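Local coordinates for structural polyprotein, VP2 (Israeli acute paralysis virus, PDB 5CDD) that probably serves as a structural building block of the virus capsid, being the VP2 piece cut from a longer structural polyprotein, at residues S96-D99 / D100-D103; A105-V108 / L109-S112. All coordinates share one frame; numbering follows the deposited sequence.

Contact 1: residues S96-D99 / D100-D103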
loop_
_atom_site.group_PDB
_atom_site.type_symbol
_atom_site.label_atom_id
_atom_site.label_comp_id
_atom_site.label_asym_id
_atom_site.label_seq_id
_atom_site.Cartn_x
_atom_site.Cartn_y
_atom_site.Cartn_z
ATOM N N SER C 96 23.642 52.025 -5.442
ATOM C CA SER C 96 24.196 50.929 -4.660
ATOM C C SER C 96 23.691 50.956 -3.218
ATOM O O SER C 96 24.080 51.818 -2.431
ATOM C CB SER C 96 25.725 51.013 -4.673
ATOM O OG SER C 96 26.305 49.987 -3.889
ATOM N N PRO C 97 22.810 50.010 -2.856
ATOM C CA PRO C 97 22.264 49.944 -1.495
ATOM C C PRO C 97 23.356 49.758 -0.439
ATOM O O PRO C 97 24.199 48.869 -0.561
ATOM C CB PRO C 97 21.323 48.743 -1.562
ATOM C CG PRO C 97 20.871 48.747 -2.987
ATOM C CD PRO C 97 22.153 49.021 -3.728
ATOM N N TYR C 98 23.337 50.601 0.590
ATOM C CA TYR C 98 24.314 50.518 1.674
ATOM C C TYR C 98 25.742 50.413 1.153
ATOM O O TYR C 98 26.565 49.704 1.728
ATOM C CB TYR C 98 24.008 49.304 2.554
ATOM C CG TYR C 98 22.689 49.398 3.280
ATOM C CD1 TYR C 98 22.577 50.115 4.471
ATOM C CD2 TYR C 98 21.543 48.794 2.764
ATOM C CE1 TYR C 98 21.353 50.229 5.132
ATOM C CE2 TYR C 98 20.314 48.904 3.414
ATOM C CZ TYR C 98 20.226 49.622 4.598
ATOM O OH TYR C 98 19.015 49.739 5.244
ATOM N N ASP C 99 26.034 51.126 0.071
ATOM C CA ASP C 99 27.365 51.087 -0.524
ATOM C C ASP C 99 28.454 51.519 0.451
ATOM O O ASP C 99 29.602 51.088 0.348
ATOM C CB ASP C 99 27.419 51.982 -1.760
ATOM C CG ASP C 99 28.706 51.814 -2.537
ATOM O OD1 ASP C 99 28.876 50.760 -3.183
ATOM O OD2 ASP C 99 29.555 52.729 -2.496
ATOM N N ASP C 100 28.085 52.369 1.402
ATOM C CA ASP C 100 29.025 52.879 2.389
ATOM C C ASP C 100 28.894 52.183 3.739
ATOM O O ASP C 100 29.576 52.546 4.698
ATOM C CB ASP C 100 28.802 54.380 2.567
ATOM C CG ASP C 100 27.360 54.718 2.918
ATOM O OD1 ASP C 100 26.452 54.342 2.144
ATOM O OD2 ASP C 100 27.132 55.360 3.965
ATOM N N LYS C 101 28.024 51.181 3.812
ATOM C CA LYS C 101 27.804 50.452 5.056
ATOM C C LYS C 101 28.261 49.000 4.954
ATOM O O LYS C 101 27.854 48.159 5.756
ATOM C CB LYS C 101 26.320 50.483 5.424
ATOM C CG LYS C 101 25.694 51.870 5.444
ATOM C CD LYS C 101 26.176 52.699 6.618
ATOM C CE LYS C 101 25.461 54.045 6.657
ATOM N NZ LYS C 101 23.974 53.909 6.745
ATOM N N VAL C 102 29.102 48.704 3.968
ATOM C CA VAL C 102 29.593 47.344 3.780
ATOM C C VAL C 102 31.102 47.303 3.579
ATOM O O VAL C 102 31.744 48.340 3.420
ATOM C CB VAL C 102 28.927 46.669 2.559
ATOM C CG1 VAL C 102 27.431 46.544 2.783
ATOM C CG2 VAL C 102 29.213 47.472 1.299
ATOM N N ASP C 103 31.659 46.096 3.592
ATOM C CA ASP C 103 33.090 45.897 3.391
ATOM C C ASP C 103 33.542 46.699 2.171
ATOM O O ASP C 103 32.930 46.620 1.106
ATOM C CB ASP C 103 33.379 44.405 3.188
ATOM C CG ASP C 103 34.839 44.126 2.883
ATOM O OD1 ASP C 103 35.707 44.579 3.662
ATOM O OD2 ASP C 103 35.121 43.446 1.869
#
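The backbone from Tyr98 to Lys101 folds into a type I beta turn, with Asp99 and Asp100 at its corners. Lys101 N closes it on Tyr98 O at 2.9 Å. Immediately upstream Asp99 N is bonded to Ser96 O at 3.2 Å, and the two hydrogen-bonded turns overlap at Tyr98 and Asp99. Together they turn the chain away from the end of strand 90-97, one of the four strands in the order expected for the CHEF sheet of a picornavirus-like jelly roll, and start the loop leading to helix 113-116.

Tyr98 CB lies 3.9 Å from Lys101 CB. The lysine then meets the ring at its edge, close to the ring plane, with CG 3.7 Å from Tyr98 CD1. Its bent chain carries NZ to a weak bond with Asp153 O. The ring itself is fixed at its far end, where OH is bonded to Ser140 OG and Phe141 N, and it meets the ring of Phe141.

Past the turn, both methyls of Val102 lie over the carbonyl that closes it: CG1 is 3.4 Å and CG2 3.5 Å from Tyr98 O. CG2 also lies against Asp99 O. Asp100 CG sits between its own N and carbonyl carbon, which brings OD1 back over the turn to 3.8 Å from Asp99 N without a bond, beside Gln156 of strand 155-161. The Asp99 carboxylate is buried and is also gripped from residues 107-108, OD1 by Val108 N and OD2 by Ser107 OG, with Tyr158 OH weakly on OD2. Asp99 CG is anti to its own N (chi1 -171°), which directs the carboxylate back toward the strand; there Ser96 OG donates to Asp99 OD1 at 2.8 Å, on the anti side and 28° out of the carboxylate plane.

Contact 2: residues A105-V108 / L109-S112; sequences ARSV and LQTS
Ser107 and Gln110 bracket a tight reversal in which Gln110 N donates to Ser107 O at 3.2 Å with an N-H...O angle of 154°. The backbone angles of Val108 and Leu109, between them, are those of a type I beta turn. Within it Ser107 OG, held anti to the backbone N (chi1 177°), receives a weak bond from Leu109 N at 3.4 Å, the i to i+2 pattern of an ST turn; the stronger partner of this hydroxyl is Asp99.

Ser107 and Gln110 also meet through carbon, Ser107 CB lying 3.9 Å from Gln110 CG. Beyond that touch the glutamine amide leads away from the turn, and its NE2 is bonded to Ser42 OG. On the two corner residues, the branch CG1 of Val108 lies between its own N and carbonyl carbon, which places it 4.0 Å from Leu109 CG, the two side chains crossing at a slant.

Thr111 follows the turn and applies its methyl CG2 to Val108 O, while OG1 is bonded to Pro196 O of a neighbouring chain.

The turn packs against strand 155-161 and helix 113-116. Val108 and Leu109 touch Tyr158 of the strand, and Leu109 extends to Phe160 of the same strand. Val108 and Thr111 pack on Val116 of helix 113-116, and that helix starts right after Ser112, its N-cap residue, whose OG is bonded to Gly115 N.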
loop_
_atom_site.group_PDB
_atom_site.type_symbol
_atom_site.label_atom_id
_atom_site.label_comp_id
_atom_site.label_asym_id
_atom_site.label_seq_id
_atom_site.Cartn_x
_atom_site.Cartn_y
_atom_site.Cartn_z
ATOM N N ALA C 105 35.748 46.423 -0.146
ATOM C CA ALA C 105 35.895 45.697 -1.404
ATOM C C ALA C 105 34.570 45.500 -2.135
ATOM O O ALA C 105 34.547 45.298 -3.350
ATOM C CB ALA C 105 36.550 44.347 -1.145
ATOM N N ARG C 106 33.471 45.572 -1.389
ATOM C CA ARG C 106 32.135 45.383 -1.948
ATOM C C ARG C 106 31.468 46.679 -2.402
ATOM O O ARG C 106 30.286 46.685 -2.754
ATOM C CB ARG C 106 31.250 44.677 -0.919
ATOM C CG ARG C 106 31.760 43.301 -0.516
ATOM C CD ARG C 106 31.015 42.754 0.689
ATOM N NE ARG C 106 31.512 41.441 1.095
ATOM C CZ ARG C 106 31.259 40.306 0.448
ATOM N NH1 ARG C 106 30.506 40.314 -0.644
ATOM N NH2 ARG C 106 31.764 39.164 0.890
ATOM N N SER C 107 32.225 47.774 -2.395
ATOM C CA SER C 107 31.707 49.073 -2.815
ATOM C C SER C 107 31.822 49.230 -4.327
ATOM O O SER C 107 32.713 48.659 -4.955
ATOM C CB SER C 107 32.477 50.201 -2.127
ATOM O OG SER C 107 32.031 51.465 -2.587
ATOM N N VAL C 108 30.917 50.010 -4.908
ATOM C CA VAL C 108 30.915 50.234 -6.349
ATOM C C VAL C 108 32.136 51.036 -6.794
ATOM O O VAL C 108 32.572 50.934 -7.941
ATOM C CB VAL C 108 29.631 50.979 -6.795
ATOM C CG1 VAL C 108 29.544 52.330 -6.109
ATOM C CG2 VAL C 108 29.619 51.146 -8.303
ATOM N N LEU C 109 32.689 51.825 -5.879
ATOM C CA LEU C 109 33.854 52.653 -6.178
ATOM C C LEU C 109 35.166 51.874 -6.072
ATOM O O LEU C 109 36.224 52.377 -6.448
ATOM C CB LEU C 109 33.893 53.855 -5.229
ATOM C CG LEU C 109 32.655 54.755 -5.231
ATOM C CD1 LEU C 109 32.787 55.814 -4.153
ATOM C CD2 LEU C 109 32.490 55.399 -6.599
ATOM N N GLN C 110 35.090 50.647 -5.569
ATOM C CA GLN C 110 36.274 49.815 -5.402
ATOM C C GLN C 110 36.338 48.666 -6.398
ATOM O O GLN C 110 36.981 47.650 -6.132
ATOM C CB GLN C 110 36.314 49.245 -3.985
ATOM C CG GLN C 110 36.349 50.292 -2.891
ATOM C CD GLN C 110 37.589 51.154 -2.959
ATOM O OE1 GLN C 110 38.711 50.651 -2.900
ATOM N NE2 GLN C 110 37.393 52.460 -3.083
ATOM N N THR C 111 35.677 48.818 -7.540
ATOM C CA THR C 111 35.677 47.763 -8.547
ATOM C C THR C 111 36.017 48.278 -9.944
ATOM O O THR C 111 36.081 49.486 -10.177
ATOM C CB THR C 111 34.309 47.035 -8.587
ATOM O OG1 THR C 111 34.365 45.960 -9.535
ATOM C CG2 THR C 111 33.200 47.998 -8.981
ATOM N N SER C 112 36.236 47.346 -10.867
ATOM C CA SER C 112 36.581 47.677 -12.243
ATOM C C SER C 112 35.465 48.429 -12.951
ATOM O O SER C 112 34.363 48.576 -12.423
ATOM C CB SER C 112 36.889 46.401 -13.023
ATOM O OG SER C 112 35.759 45.545 -13.058
#

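From the N terminus, strand 90-97 ends in contact 1, whose turn closes before the chain enters contact 2, which opens at the end of a 3-10 segment. The two turns are therefore in series, neither enclosing nor crossing the other, with centres 10 Å apart. They meet through the Asp99 carboxylate, which forks across the gap: OD1 is 2.8 Å from Val108 N and OD2 is 2.8 Å from Ser107 OG, both probable hydrogen bonds. These close the loop between residues 99 and 107-108. Ser96 and Val108 add an apolar touch. Through these links the end of strand 90-97 is tied to the approach to helix 113-116, beside strand 155-161.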